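Tni2 (Pseudomonas fluorescens, PDB 6B12) probably acts as the immunity protein that binds and neutralises Tne2, an NAD(P)+-hydrolysing toxin delivered by a type VI secretion system. Local coordinates at residues Asp4-Arg9 / Val14-Met19. Residues are numbered along the deposited sequence; the frame is centred on the assembly and turned at random.
Sequences DFERIR and VIDENM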
loop_
_atom_site.group_PDB
_atom_site.type_symbol
_atom_site.label_atom_id
_atom_site.label_comp_id
_atom_site.label_asym_id
_atom_site.label_seq_id
_atom_site.Cartn_x
_atom_site.Cartn_y
_atom_site.Cartn_z
ATOM N N ASP C 4 -13.366 -6.146 18.955
ATOM C CA ASP C 4 -12.584 -7.388 18.927
ATOM C C ASP C 4 -12.236 -7.823 17.500
ATOM O O ASP C 4 -12.396 -8.981 17.111
ATOM C CB ASP C 4 -13.329 -8.505 19.663
ATOM C CG ASP C 4 -13.689 -8.118 21.073
ATOM O OD1 ASP C 4 -12.804 -7.589 21.774
ATOM O OD2 ASP C 4 -14.861 -8.313 21.457
ATOM N N PHE C 5 -11.752 -6.870 16.719
ATOM C CA PHE C 5 -11.421 -7.104 15.310
ATOM C C PHE C 5 -10.068 -7.799 15.203
ATOM O O PHE C 5 -9.042 -7.250 15.625
ATOM C CB PHE C 5 -11.401 -5.774 14.582
ATOM C CG PHE C 5 -10.801 -5.836 13.206
ATOM C CD1 PHE C 5 -11.483 -6.449 12.181
ATOM C CD2 PHE C 5 -9.599 -5.204 12.937
ATOM C CE1 PHE C 5 -10.943 -6.486 10.878
ATOM C CE2 PHE C 5 -9.044 -5.231 11.648
ATOM C CZ PHE C 5 -9.731 -5.867 10.624
ATOM N N GLU C 6 -10.066 -9.002 14.645
ATOM C CA GLU C 6 -8.871 -9.836 14.584
ATOM C C GLU C 6 -8.681 -10.322 13.160
ATOM O O GLU C 6 -9.650 -10.650 12.472
ATOM C CB GLU C 6 -8.962 -11.036 15.569
ATOM C CG GLU C 6 -8.810 -10.550 16.983
ATOM C CD GLU C 6 -8.842 -11.651 18.062
ATOM O OE1 GLU C 6 -9.422 -12.728 17.836
ATOM O OE2 GLU C 6 -8.300 -11.391 19.143
ATOM N N ARG C 7 -7.432 -10.342 12.716
ATOM C CA ARG C 7 -7.083 -10.854 11.400
ATOM C C ARG C 7 -6.238 -12.102 11.599
ATOM O O ARG C 7 -5.282 -12.082 12.371
ATOM C CB ARG C 7 -6.322 -9.799 10.606
ATOM C CG ARG C 7 -7.229 -8.717 10.058
ATOM C CD ARG C 7 -6.414 -7.486 9.764
ATOM N NE ARG C 7 -6.021 -6.819 11.001
ATOM C CZ ARG C 7 -4.935 -6.064 11.144
ATOM N NH1 ARG C 7 -4.105 -5.887 10.131
ATOM N NH2 ARG C 7 -4.682 -5.461 12.308
ATOM N N ILE C 8 -6.602 -13.187 10.933
ATOM C CA ILE C 8 -5.970 -14.477 11.175
ATOM C C ILE C 8 -5.139 -14.814 9.940
ATOM O O ILE C 8 -5.666 -14.893 8.826
ATOM C CB ILE C 8 -6.988 -15.581 11.493
ATOM C CG1 ILE C 8 -7.790 -15.247 12.783
ATOM C CG2 ILE C 8 -6.267 -16.883 11.784
ATOM C CD1 ILE C 8 -9.078 -14.538 12.496
ATOM N N ARG C 9 -3.842 -14.951 10.135
ATOM C CA ARG C 9 -2.943 -15.299 9.034
ATOM C C ARG C 9 -3.119 -16.762 8.620
ATOM O O ARG C 9 -3.625 -17.594 9.371
ATOM C CB ARG C 9 -1.495 -15.057 9.454
ATOM C CG ARG C 9 -1.164 -13.586 9.659
ATOM C CD ARG C 9 0.044 -13.385 10.600
ATOM N NE ARG C 9 1.164 -14.307 10.392
ATOM C CZ ARG C 9 2.372 -13.946 9.945
ATOM N NH1 ARG C 9 2.618 -12.683 9.611
ATOM N NH2 ARG C 9 3.345 -14.849 9.821
ATOM N N VAL C 14 -2.399 -14.451 14.948
ATOM C CA VAL C 14 -3.525 -13.527 15.002
ATOM C C VAL C 14 -2.990 -12.114 15.158
ATOM O O VAL C 14 -2.212 -11.833 16.080
ATOM C CB VAL C 14 -4.488 -13.879 16.153
ATOM C CG1 VAL C 14 -5.626 -12.852 16.215
ATOM C CG2 VAL C 14 -5.041 -15.292 15.964
ATOM N N ILE C 15 -3.416 -11.230 14.265
ATOM C CA ILE C 15 -3.056 -9.820 14.319
ATOM C C ILE C 15 -4.168 -9.098 15.061
ATOM O O ILE C 15 -5.303 -9.060 14.581
ATOM C CB ILE C 15 -2.882 -9.227 12.914
ATOM C CG1 ILE C 15 -1.976 -10.121 12.048
ATOM C CG2 ILE C 15 -2.305 -7.809 13.011
ATOM C CD1 ILE C 15 -1.974 -9.686 10.577
ATOM N N ASP C 16 -3.835 -8.502 16.198
ATOM C CA ASP C 16 -4.795 -7.703 16.951
ATOM C C ASP C 16 -4.936 -6.319 16.319
ATOM O O ASP C 16 -4.079 -5.865 15.557
ATOM C CB ASP C 16 -4.346 -7.574 18.404
ATOM C CG ASP C 16 -4.244 -8.911 19.088
ATOM O OD1 ASP C 16 -5.173 -9.729 18.920
ATOM O OD2 ASP C 16 -3.231 -9.153 19.779
ATOM N N GLU C 17 -6.051 -5.651 16.613
ATOM C CA GLU C 17 -6.278 -4.371 15.957
ATOM C C GLU C 17 -5.202 -3.384 16.404
ATOM O O GLU C 17 -4.845 -3.323 17.582
ATOM C CB GLU C 17 -7.682 -3.824 16.262
ATOM C CG GLU C 17 -8.008 -2.662 15.358
ATOM C CD GLU C 17 -9.466 -2.201 15.444
ATOM O OE1 GLU C 17 -10.232 -2.659 16.335
ATOM O OE2 GLU C 17 -9.824 -1.360 14.605
ATOM N N ASN C 18 -4.639 -2.657 15.441
ATOM C CA ASN C 18 -3.566 -1.690 15.693
ATOM C C ASN C 18 -2.298 -2.341 16.262
ATOM O O ASN C 18 -1.463 -1.665 16.881
ATOM C CB ASN C 18 -4.045 -0.554 16.610
ATOM C CG ASN C 18 -5.303 0.120 16.093
ATOM O OD1 ASN C 18 -5.496 0.275 14.880
ATOM N ND2 ASN C 18 -6.174 0.515 17.011
HETATM N N MSE C 19 -2.120 -3.645 16.070
HETATM C CA MSE C 19 -0.806 -4.243 16.259
HETATM C C MSE C 19 0.077 -3.645 15.171
HETATM O O MSE C 19 -0.348 -3.549 14.029
HETATM C CB MSE C 19 -0.866 -5.768 16.159
HETATM C CG MSE C 19 0.492 -6.447 16.155
HETATM SE SE MSE C 19 0.369 -8.377 15.922
HETATM C CE MSE C 19 -0.429 -8.812 17.659
HETATM O O HOH W 1 -6.926 -7.034 13.698
HETATM O O HOH W 2 -10.725 -4.449 18.127
HETATM O O HOH W 3 -8.173 -6.686 18.161
HETATM O O HOH W 4 -6.315 -11.673 20.463
HETATM O O HOH W 5 -2.772 -3.591 12.561
#
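Arg7 and Ile15 form the hydrogen-bonded pair of a short antiparallel beta hairpin near the N terminus, where strand 14-16 lies along strand 5-9, whose other edge pairs with strand 34-41. The two backbone bonds are nearly straight: Arg7 N to Ile15 O is 3.1 Å and Ile15 N to Arg7 O 2.8 Å. Ile8 and Val14 follow as a non-hydrogen-bonded pair.

The same pair also meets through its side chains. Bent at chi3 (-73°), the Arg7 chain swings across the neighbouring strand, and Ile15 CG2 sits over one guanidinium face, displaced toward the rim, 3.4 Å from Arg7 NH2. Two waters occupy the guanidinium edge. One accepts from Arg7 NE and donates to both Phe5 O and Ile15 O; the other joins Arg7 NH2 to Met19 O. The remaining nitrogen, NH1, is hydrogen-bonded to a polar side chain of another protein's chain, so this face of the hairpin reaches the interface of the complex.

A type II beta turn spans Asp16 to Met19, closed by Met19 N to Asp16 O at 3.0 Å. Water replaces direct pairing here: one molecule bridges Phe5 O and Glu17 N, and a second links Phe5 N to Glu17 OE1. With its CG anti to the backbone N (chi1 -168°), Glu17 extends past the edge of the Phe5 ring, CG lying 3.9 Å from Phe5 CD2, and its carboxylate forms a salt bridge with Arg62.

On the sheet face away from Arg7 and Ile15, Val14 CG1 packs against Glu6 CB at 3.9 Å. The Glu6 and Asp16 side chains run side by side, pointing the same way, and bring Glu6 OE2 to 3.5 Å from Asp16 OD1, a closeness probably eased by Arg38 of strand 34-41, salt-bridged to Glu6 OE1, and by a water that appears to donate to both oxygens, though its approach to OE2 is doubtfully short.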